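Local coordinates for probable adhesion protein (Pseudomonas aeruginosa PAO1, PDB 6R3Z) that binds divalent metal ions such as ferrous iron and probably delivers them to a transport system as its solute-binding protein, at residues P32-H41 / S249-S257. Numbering follows the deposited sequence.
Sequences PLIPAGFNPH and SHISYGDYS. With NI (nickel (II) ion), chain B; EDO (1,2-ethanediol), chain G.
The edge of the H41 imidazole is turned to one face of the H250 ring, with H41 CE1 over that face: an offset edge-to-face pair, planes at 89° and centroids 4.6 Å apart. H250 NE2 and 1,2-ethanediol C1 lie in the H41 ring plane, at its edge. The Y256 ring has P32 over one face, in CH-pi contact with P32 CB 3.8 Å from the centroid, and I34 O near its edge. H250 CG lies anti to the backbone N (chi1 -166°), bringing its ring to H41 and the nickel ion. H41 NE2 and H250 NE2 each ligate nickel at 2.2 Å; H66, H111, H177 and H199 complete the six-histidine site. N39 OD1 fixes the rotation of H41: it accepts a hydrogen bond from H41 ND1 at 2.7 Å, in the carbonyl plane, and a second from H41 N, above that plane, closing an Asx turn. P32 ends strand 29-32; the rest of 32-41 and all of 249-257 are loop, after the outermost strands 29-32 and 244-248 of the two parallel sheets. Each loop brings one histidine to the nickel, consistent with the metal cleft between the two lobes of family 9 solute-binding proteins. Y256 OH donates to I34 O at 2.8 Å, standing 39° out of the carbonyl plane, and accepts from water 1, which in turn accepts from I34 N. A36 CB, at the type II turn P35-F38, packs 3.8 Å from Y256 CE2. Between the two ends water 2 donates to both F38 O and S252 O, while the S252 hydroxyl is hydrogen-bonded to the D228 carboxylate (OD2).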
loop_
_atom_site.group_PDB
_atom_site.type_symbol
_atom_site.label_atom_id
_atom_site.label_comp_id
_atom_site.label_asym_id
_atom_site.label_seq_id
_atom_site.Cartn_x
_atom_site.Cartn_y
_atom_site.Cartn_z
ATOM N N PRO A 32 -11.279 -4.657 11.117
ATOM C CA PRO A 32 -10.558 -3.394 10.874
ATOM C C PRO A 32 -10.551 -2.540 12.138
ATOM O O PRO A 32 -11.564 -2.473 12.853
ATOM C CB PRO A 32 -11.377 -2.717 9.768
ATOM C CG PRO A 32 -12.210 -3.827 9.175
ATOM C CD PRO A 32 -12.528 -4.701 10.341
ATOM N N LEU A 33 -9.391 -1.938 12.434
ATOM C CA LEU A 33 -9.237 -1.090 13.615
ATOM C C LEU A 33 -9.924 0.241 13.426
ATOM O O LEU A 33 -10.331 0.873 14.412
ATOM C CB LEU A 33 -7.765 -0.881 13.947
ATOM C CG LEU A 33 -7.233 -1.679 15.147
ATOM C CD1 LEU A 33 -7.266 -3.194 14.871
ATOM C CD2 LEU A 33 -5.794 -1.267 15.466
ATOM N N ILE A 34 -9.995 0.702 12.175
ATOM C CA ILE A 34 -10.622 1.996 11.865
ATOM C C ILE A 34 -11.712 1.812 10.790
ATOM O O ILE A 34 -11.574 0.921 9.943
ATOM C CB ILE A 34 -9.583 3.119 11.539
ATOM C CG1 ILE A 34 -8.975 3.004 10.122
ATOM C CG2 ILE A 34 -8.484 3.180 12.612
ATOM C CD1 ILE A 34 -7.985 4.184 9.713
ATOM N N PRO A 35 -12.797 2.617 10.806
ATOM C CA PRO A 35 -13.868 2.417 9.809
ATOM C C PRO A 35 -13.430 2.693 8.370
ATOM O O PRO A 35 -12.445 3.396 8.121
ATOM C CB PRO A 35 -14.956 3.413 10.242
ATOM C CG PRO A 35 -14.649 3.740 11.658
ATOM C CD PRO A 35 -13.157 3.680 11.771
ATOM N N ALA A 36 -14.170 2.106 7.423
ATOM C CA ALA A 36 -13.961 2.314 6.000
ATOM C C ALA A 36 -14.376 3.772 5.678
ATOM O O ALA A 36 -15.242 4.337 6.353
ATOM C CB ALA A 36 -14.818 1.327 5.207
ATOM N N GLY A 37 -13.740 4.362 4.682
ATOM C CA GLY A 37 -14.040 5.732 4.277
ATOM C C GLY A 37 -13.134 6.782 4.892
ATOM O O GLY A 37 -13.015 7.881 4.346
ATOM N N PHE A 38 -12.471 6.452 6.019
ATOM C CA PHE A 38 -11.535 7.369 6.669
ATOM C C PHE A 38 -10.167 7.287 5.985
ATOM O O PHE A 38 -9.697 6.183 5.688
ATOM C CB PHE A 38 -11.415 7.052 8.169
ATOM C CG PHE A 38 -12.615 7.496 8.984
ATOM C CD1 PHE A 38 -13.797 6.761 8.973
ATOM C CD2 PHE A 38 -12.559 8.643 9.764
ATOM C CE1 PHE A 38 -14.914 7.186 9.707
ATOM C CE2 PHE A 38 -13.667 9.054 10.514
ATOM C CZ PHE A 38 -14.836 8.322 10.482
ATOM N N ASN A 39 -9.537 8.451 5.737
ATOM C CA ASN A 39 -8.193 8.521 5.157
ATOM C C ASN A 39 -7.225 8.122 6.270
ATOM O O ASN A 39 -7.178 8.785 7.316
ATOM C CB ASN A 39 -7.888 9.932 4.639
ATOM C CG ASN A 39 -6.554 10.102 3.948
ATOM O OD1 ASN A 39 -5.699 9.202 3.925
ATOM N ND2 ASN A 39 -6.350 11.268 3.349
ATOM N N PRO A 40 -6.492 7.003 6.106
ATOM C CA PRO A 40 -5.561 6.582 7.174
ATOM C C PRO A 40 -4.438 7.590 7.450
ATOM O O PRO A 40 -3.859 7.570 8.541
ATOM C CB PRO A 40 -5.050 5.229 6.685
ATOM C CG PRO A 40 -5.160 5.305 5.184
ATOM C CD PRO A 40 -6.412 6.112 4.928
ATOM N N HIS A 41 -4.149 8.489 6.481
ATOM C CA HIS A 41 -3.137 9.540 6.635
ATOM C C HIS A 41 -3.584 10.629 7.621
ATOM O O HIS A 41 -2.740 11.274 8.231
ATOM C CB HIS A 41 -2.808 10.201 5.296
ATOM C CG HIS A 41 -2.259 9.236 4.288
ATOM N ND1 HIS A 41 -3.082 8.593 3.391
ATOM C CD2 HIS A 41 -0.995 8.776 4.128
ATOM C CE1 HIS A 41 -2.295 7.788 2.687
ATOM N NE2 HIS A 41 -1.029 7.874 3.097
ATOM N N SER A 249 -3.925 3.944 -7.401
ATOM C CA SER A 249 -4.615 3.700 -6.157
ATOM C C SER A 249 -3.637 3.337 -5.038
ATOM O O SER A 249 -2.827 2.422 -5.185
ATOM C CB SER A 249 -5.650 2.590 -6.320
ATOM O OG SER A 249 -6.284 2.331 -5.077
ATOM N N HIS A 250 -3.792 4.000 -3.885
ATOM C CA HIS A 250 -3.036 3.707 -2.658
ATOM C C HIS A 250 -3.759 2.496 -1.956
ATOM O O HIS A 250 -3.309 2.039 -0.900
ATOM C CB HIS A 250 -3.133 4.950 -1.747
ATOM C CG HIS A 250 -2.180 5.016 -0.583
ATOM N ND1 HIS A 250 -2.279 4.141 0.502
ATOM C CD2 HIS A 250 -1.261 5.972 -0.281
ATOM C CE1 HIS A 250 -1.382 4.569 1.388
ATOM N NE2 HIS A 250 -0.738 5.650 0.953
ATOM N N ILE A 251 -4.907 2.028 -2.522
ATOM C CA ILE A 251 -5.744 0.922 -1.977
ATOM C C ILE A 251 -6.144 1.325 -0.523
ATOM O O ILE A 251 -5.818 0.650 0.464
ATOM C CB ILE A 251 -5.056 -0.469 -2.112
ATOM C CG1 ILE A 251 -4.396 -0.616 -3.541
ATOM C CG2 ILE A 251 -6.086 -1.605 -1.801
ATOM C CD1 ILE A 251 -3.607 -1.917 -3.829
ATOM N N SER A 252 -6.765 2.520 -0.402
ATOM C CA SER A 252 -7.097 3.083 0.905
ATOM C C SER A 252 -8.498 3.678 0.964
ATOM O O SER A 252 -8.851 4.240 1.998
ATOM C CB SER A 252 -6.090 4.182 1.234
ATOM O OG SER A 252 -6.314 5.308 0.393
ATOM N N TYR A 253 -9.286 3.573 -0.121
ATOM C CA TYR A 253 -10.624 4.185 -0.182
ATOM C C TYR A 253 -11.769 3.176 -0.179
ATOM O O TYR A 253 -11.722 2.222 -0.932
ATOM C CB TYR A 253 -10.712 5.038 -1.467
ATOM C CG TYR A 253 -11.943 5.911 -1.533
ATOM C CD1 TYR A 253 -11.967 7.160 -0.921
ATOM C CD2 TYR A 253 -13.093 5.484 -2.193
ATOM C CE1 TYR A 253 -13.107 7.964 -0.956
ATOM C CE2 TYR A 253 -14.243 6.275 -2.230
ATOM C CZ TYR A 253 -14.245 7.514 -1.608
ATOM O OH TYR A 253 -15.355 8.326 -1.659
ATOM N N GLY A 254 -12.833 3.451 0.577
ATOM C CA GLY A 254 -14.032 2.620 0.518
ATOM C C GLY A 254 -14.047 1.402 1.410
ATOM O O GLY A 254 -13.288 1.346 2.370
ATOM N N ASP A 255 -14.965 0.459 1.139
ATOM C CA ASP A 255 -15.155 -0.765 1.929
ATOM C C ASP A 255 -13.941 -1.694 1.960
ATOM O O ASP A 255 -13.177 -1.771 0.992
ATOM C CB ASP A 255 -16.364 -1.582 1.430
ATOM C CG ASP A 255 -17.730 -0.898 1.436
ATOM O OD1 ASP A 255 -17.869 0.166 2.094
ATOM O OD2 ASP A 255 -18.653 -1.423 0.781
ATOM N N TYR A 256 -13.814 -2.451 3.058
ATOM C CA TYR A 256 -12.793 -3.484 3.155
ATOM C C TYR A 256 -13.367 -4.716 2.455
ATOM O O TYR A 256 -14.569 -4.972 2.539
ATOM C CB TYR A 256 -12.504 -3.838 4.610
ATOM C CG TYR A 256 -11.915 -2.688 5.388
ATOM C CD1 TYR A 256 -10.565 -2.366 5.277
ATOM C CD2 TYR A 256 -12.707 -1.916 6.233
ATOM C CE1 TYR A 256 -10.014 -1.301 5.989
ATOM C CE2 TYR A 256 -12.171 -0.847 6.949
ATOM C CZ TYR A 256 -10.815 -0.560 6.839
ATOM O OH TYR A 256 -10.252 0.444 7.578
ATOM N N SER A 257 -12.523 -5.456 1.730
ATOM C CA SER A 257 -12.946 -6.666 1.029
ATOM C C SER A 257 -11.739 -7.531 0.784
ATOM O O SER A 257 -10.625 -7.014 0.614
ATOM C CB SER A 257 -13.654 -6.342 -0.290
ATOM O OG SER A 257 -12.769 -6.096 -1.371
HETATM NI NI NI B . 0.660 6.826 2.188
HETATM C C1 EDO G . 0.409 11.147 6.929
HETATM O O1 EDO G . 0.586 10.043 7.801
HETATM C C2 EDO G . 0.586 12.465 7.722
HETATM O O2 EDO G . -0.497 13.339 7.441
HETATM O O HOH W 1 -8.617 -0.539 9.788
HETATM O O HOH W 2 -10.841 5.069 3.502
#